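Side-chain contact in endo-beta-N-acetylglucosaminidase F1 (Bacteroides thetaiotaomicron VPI-5482, PDB 6TCV), which probably cleaves high-mannose N-glycans between the two N-acetylglucosamines of their chitobiose core: residues 174-178 / 179-183. The protein carries 2 engineered substitutions. Numbering follows the deposited sequence.
Sequences FEVND and VNPLN. With MAN (alpha-D-mannopyranose), chain B; MAN (alpha-D-mannopyranose), chain C; MAN (alpha-D-mannopyranose), chain D; BMA (beta-D-mannopyranose), chain E.
With CG anti to its carbonyl carbon (chi1 -75°), the Phe174 ring is set alongside the chain at 179-183, while Val179 sends CG1 anti to its own backbone N (chi1 179°) to meet the ring near its plane, Val179 CG1 lying 3.8 Å from Phe174 CD1. Pro181 instead comes over one face: its CA sits 3.8 Å from the centroid of the Phe174 ring and only 5° off the ring normal, a CH-pi contact, with Pro181 CB near Phe174 CD2. Asn183 CB comes obliquely to Phe174 CE1.

The turn between these groups is held by Glu175 O, which accepts from both Asp178 N and Val179 N, the latter at 3.0 Å. Further on, Asn180 OD1 takes the N-H of Leu182 in an Asx turn that starts the 3-10 segment. Asn180 O accepts hydrogen bonds from Asn183 N and, in its carbonyl plane on a lone pair, from Asn183 ND2 at 2.9 Å, a bond tilted from the Asn183 amide plane; Asn183 OD1 is bound by Tyr437 N.

Glu175, Asn177 and Asp178 turn polar groups toward the glycan. The Glu175 carboxylate shares its oxygens among three sugars: OE1 accepts from O6 of the chain D mannose at 2.7 Å, and OE2 takes O2 of the beta-mannose at 2.6 Å as well as O6 of the chain B mannose at 2.7 Å. Asp178 OD2 accepts from O4 of that chain B sugar at 2.6 Å. Asn177 ND2 donates to O2 of the chain D mannose, its OD1 being held by Asn222.

The arrangement is that of the loop leaving the C-terminal end of strand 169-175, which pairs in parallel with strands 198-209 and 400-404, consistent with the glycan-binding face of a GH18-type (beta/alpha)8 barrel.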
ATOM      1  N   PHE A 174       6.878 -11.205  -1.914  1.00 11.80           N
ATOM      2  CA  PHE A 174       8.097 -12.001  -2.050  1.00 11.12           C
ATOM      3  C   PHE A 174       8.532 -12.545  -0.702  1.00 12.20           C
ATOM      4  O   PHE A 174       8.629 -11.795   0.281  1.00 12.12           O
ATOM      5  CB  PHE A 174       9.252 -11.151  -2.563  1.00 12.32           C
ATOM      6  CG  PHE A 174       9.150 -10.842  -3.996  1.00 12.45           C
ATOM      7  CD1 PHE A 174       9.555 -11.736  -4.933  1.00 14.07           C
ATOM      8  CD2 PHE A 174       8.545  -9.660  -4.423  1.00 14.30           C
ATOM      9  CE1 PHE A 174       9.406 -11.454  -6.312  1.00 15.81           C
ATOM     10  CE2 PHE A 174       8.397  -9.400  -5.812  1.00 15.19           C
ATOM     11  CZ  PHE A 174       8.821 -10.280  -6.708  1.00 14.06           C
ATOM     12  N   GLU A 175       8.823 -13.852  -0.655  1.00 11.73           N
ATOM     13  CA  GLU A 175       9.495 -14.447   0.498  1.00 11.78           C
ATOM     14  C   GLU A 175      10.968 -14.086   0.366  1.00 12.11           C
ATOM     15  O   GLU A 175      11.751 -14.769  -0.284  1.00 12.91           O
ATOM     16  CB  GLU A 175       9.275 -15.947   0.523  1.00 12.64           C
ATOM     17  CG  GLU A 175       7.897 -16.396   0.947  1.00 13.59           C
ATOM     18  CD  GLU A 175       7.721 -16.696   2.431  1.00 13.45           C
ATOM     19  OE1 GLU A 175       8.397 -16.049   3.269  1.00 15.30           O
ATOM     20  OE2 GLU A 175       6.917 -17.580   2.760  1.00 13.68           O
ATOM     21  N   VAL A 176      11.346 -12.945   0.944  1.00 12.17           N
ATOM     22  CA  VAL A 176      12.691 -12.402   0.737  1.00 13.55           C
ATOM     23  C   VAL A 176      13.770 -13.192   1.426  1.00 12.96           C
ATOM     24  O   VAL A 176      14.951 -12.942   1.183  1.00 14.70           O
ATOM     25  CB  VAL A 176      12.742 -10.901   1.075  1.00 12.32           C
ATOM     26  CG1 VAL A 176      11.827 -10.114   0.174  1.00 13.55           C
ATOM     27  CG2 VAL A 176      12.452 -10.607   2.571  1.00 14.82           C
ATOM     28  N   ASN A 177      13.430 -14.163   2.289  1.00 13.21           N
ATOM     29  CA  ASN A 177      14.419 -15.103   2.754  1.00 13.99           C
ATOM     30  C   ASN A 177      15.069 -15.803   1.573  1.00 14.74           C
ATOM     31  O   ASN A 177      16.224 -16.281   1.656  1.00 15.69           O
ATOM     32  CB  ASN A 177      13.882 -16.106   3.757  1.00 13.76           C
ATOM     33  CG  ASN A 177      13.560 -15.505   5.063  1.00 13.38           C
ATOM     34  OD1 ASN A 177      14.099 -14.477   5.466  1.00 14.80           O
ATOM     35  ND2 ASN A 177      12.679 -16.159   5.780  1.00 14.04           N
ATOM     36  N   ASP A 178      14.286 -15.976   0.481  1.00 14.35           N
ATOM     37  CA  ASP A 178      14.721 -16.807  -0.609  1.00 15.42           C
ATOM     38  C   ASP A 178      14.817 -16.102  -1.960  1.00 14.31           C
ATOM     39  O   ASP A 178      15.704 -16.440  -2.739  1.00 16.10           O
ATOM     40  CB  ASP A 178      13.751 -18.015  -0.877  1.00 16.14           C
ATOM     41  CG  ASP A 178      13.562 -18.934   0.302  1.00 18.51           C
ATOM     42  OD1 ASP A 178      14.446 -18.983   1.138  1.00 23.32           O
ATOM     43  OD2 ASP A 178      12.683 -19.782   0.195  1.00 21.66           O
ATOM     44  N   VAL A 179      13.997 -15.100  -2.230  1.00 13.48           N
ATOM     45  CA  VAL A 179      13.816 -14.549  -3.576  1.00 13.85           C
ATOM     46  C   VAL A 179      14.049 -13.055  -3.567  1.00 12.92           C
ATOM     47  O   VAL A 179      13.477 -12.305  -2.759  1.00 13.70           O
ATOM     48  CB  VAL A 179      12.418 -14.899  -4.143  1.00 13.37           C
ATOM     49  CG1 VAL A 179      12.211 -14.316  -5.541  1.00 13.77           C
ATOM     50  CG2 VAL A 179      12.248 -16.452  -4.229  1.00 14.77           C
ATOM     51  N   ASN A 180      14.863 -12.634  -4.536  1.00 12.79           N
ATOM     52  CA  ASN A 180      15.167 -11.212  -4.756  1.00 12.38           C
ATOM     53  C   ASN A 180      13.935 -10.489  -5.315  1.00 12.38           C
ATOM     54  O   ASN A 180      13.381 -10.920  -6.343  1.00 12.68           O
ATOM     55  CB  ASN A 180      16.304 -11.166  -5.776  1.00 13.64           C
ATOM     56  CG  ASN A 180      16.907  -9.783  -5.980  1.00 13.16           C
ATOM     57  OD1 ASN A 180      16.227  -8.749  -5.794  1.00 14.16           O
ATOM     58  ND2 ASN A 180      18.145  -9.750  -6.433  1.00 13.88           N
ATOM     59  N   PRO A 181      13.470  -9.404  -4.679  1.00 12.37           N
ATOM     60  CA  PRO A 181      12.295  -8.692  -5.189  1.00 11.50           C
ATOM     61  C   PRO A 181      12.522  -8.023  -6.515  1.00 12.58           C
ATOM     62  O   PRO A 181      11.529  -7.626  -7.149  1.00 12.39           O
ATOM     63  CB  PRO A 181      11.991  -7.685  -4.076  1.00 13.15           C
ATOM     64  CG  PRO A 181      13.351  -7.428  -3.411  1.00 14.63           C
ATOM     65  CD  PRO A 181      14.021  -8.786  -3.448  1.00 12.58           C
ATOM     66  N   LEU A 182      13.746  -7.912  -7.002  1.00 12.29           N
ATOM     67  CA  LEU A 182      13.941  -7.440  -8.367  1.00 11.81           C
ATOM     68  C   LEU A 182      13.263  -8.343  -9.378  1.00 12.00           C
ATOM     69  O   LEU A 182      13.006  -7.883 -10.502  1.00 12.56           O
ATOM     70  CB  LEU A 182      15.438  -7.271  -8.687  1.00 13.22           C
ATOM     71  CG  LEU A 182      16.113  -6.082  -7.967  1.00 12.67           C
ATOM     72  CD1 LEU A 182      17.590  -6.111  -8.352  1.00 14.29           C
ATOM     73  CD2 LEU A 182      15.537  -4.732  -8.257  1.00 14.30           C
ATOM     74  N   ASN A 183      12.932  -9.586  -9.007  1.00 12.32           N
ATOM     75  CA  ASN A 183      12.135 -10.477  -9.860  1.00 13.02           C
ATOM     76  C   ASN A 183      10.769  -9.905 -10.199  1.00 12.47           C
ATOM     77  O   ASN A 183      10.132 -10.411 -11.124  1.00 13.10           O
ATOM     78  CB  ASN A 183      12.076 -11.870  -9.227  1.00 12.74           C
ATOM     79  CG  ASN A 183      13.333 -12.604  -9.446  1.00 12.53           C
ATOM     80  OD1 ASN A 183      13.760 -12.849 -10.583  1.00 12.98           O
ATOM     81  ND2 ASN A 183      13.979 -12.978  -8.345  1.00 13.69           N
TER
HETATM   82  C1  MAN B   4       8.243 -22.463   3.684  1.00 15.91           C
HETATM   83  C2  MAN B   4       9.707 -22.867   3.654  1.00 16.35           C
HETATM   84  C3  MAN B   4      10.570 -21.618   3.457  1.00 15.91           C
HETATM   85  C4  MAN B   4      10.102 -20.912   2.185  1.00 16.41           C
HETATM   86  C5  MAN B   4       8.610 -20.579   2.208  1.00 14.89           C
HETATM   87  C6  MAN B   4       8.059 -20.038   0.892  1.00 15.39           C
HETATM   88  O2  MAN B   4       9.987 -23.718   2.538  1.00 17.46           O
HETATM   89  O3  MAN B   4      11.960 -21.933   3.407  1.00 18.45           O
HETATM   90  O4  MAN B   4      10.753 -19.653   2.003  1.00 17.25           O
HETATM   91  O5  MAN B   4       7.871 -21.787   2.493  1.00 15.88           O
HETATM   92  O6  MAN B   4       6.694 -19.645   1.027  1.00 15.30           O
HETATM   93  C1  MAN C   9      13.882 -16.007   9.552  1.00 16.80           C
HETATM   94  C2  MAN C   9      15.032 -15.981   8.553  1.00 16.76           C
HETATM   95  C3  MAN C   9      15.155 -17.325   7.841  1.00 18.31           C
HETATM   96  C4  MAN C   9      15.260 -18.448   8.859  1.00 18.51           C
HETATM   97  C5  MAN C   9      14.034 -18.380   9.762  1.00 18.51           C
HETATM   98  C6  MAN C   9      14.060 -19.406  10.863  1.00 20.96           C
HETATM   99  O2  MAN C   9      16.237 -15.643   9.256  1.00 18.66           O
HETATM  100  O3  MAN C   9      16.275 -17.274   6.976  1.00 19.61           O
HETATM  101  O4  MAN C   9      15.272 -19.717   8.210  1.00 20.10           O
HETATM  102  O5  MAN C   9      14.014 -17.109  10.421  1.00 17.87           O
HETATM  103  O6  MAN C   9      12.805 -19.394  11.576  1.00 23.11           O
HETATM  104  C1  MAN D   8      10.495 -17.051   9.113  1.00 13.80           C
HETATM  105  C2  MAN D   8      11.491 -16.060   9.699  1.00 13.25           C
HETATM  106  C3  MAN D   8      10.812 -14.707   9.827  1.00 13.34           C
HETATM  107  C4  MAN D   8      10.209 -14.251   8.503  1.00 12.42           C
HETATM  108  C5  MAN D   8       9.305 -15.328   7.911  1.00 12.74           C
HETATM  109  C6  MAN D   8       8.891 -15.031   6.483  1.00 12.87           C
HETATM  110  O2  MAN D   8      12.651 -16.035   8.837  1.00 14.08           O
HETATM  111  O3  MAN D   8      11.776 -13.735  10.235  1.00 14.03           O
HETATM  112  O4  MAN D   8       9.380 -13.112   8.720  1.00 13.16           O
HETATM  113  O5  MAN D   8      10.020 -16.586   7.865  1.00 13.73           O
HETATM  114  O6  MAN D   8       8.096 -16.117   5.966  1.00 13.41           O
HETATM  115  C1  BMA E   3       4.684 -20.014   5.267  1.00 13.67           C
HETATM  116  C2  BMA E   3       6.032 -20.260   4.615  1.00 12.80           C
HETATM  117  C3  BMA E   3       6.685 -21.494   5.208  1.00 14.05           C
HETATM  118  C4  BMA E   3       6.698 -21.427   6.732  1.00 14.79           C
HETATM  119  C5  BMA E   3       5.316 -21.069   7.284  1.00 14.19           C
HETATM  120  C6  BMA E   3       5.312 -20.801   8.768  1.00 14.37           C
HETATM  121  O2  BMA E   3       6.868 -19.124   4.908  1.00 14.00           O
HETATM  122  O3  BMA E   3       8.049 -21.652   4.817  1.00 14.65           O
HETATM  123  O4  BMA E   3       7.049 -22.687   7.317  1.00 17.16           O
HETATM  124  O5  BMA E   3       4.843 -19.856   6.661  1.00 13.39           O
HETATM  125  O6  BMA E   3       6.300 -19.764   9.016  1.00 14.73           O
HETATM  126  O   HOH W   1      15.708 -11.163  -0.843  1.00 21.11           O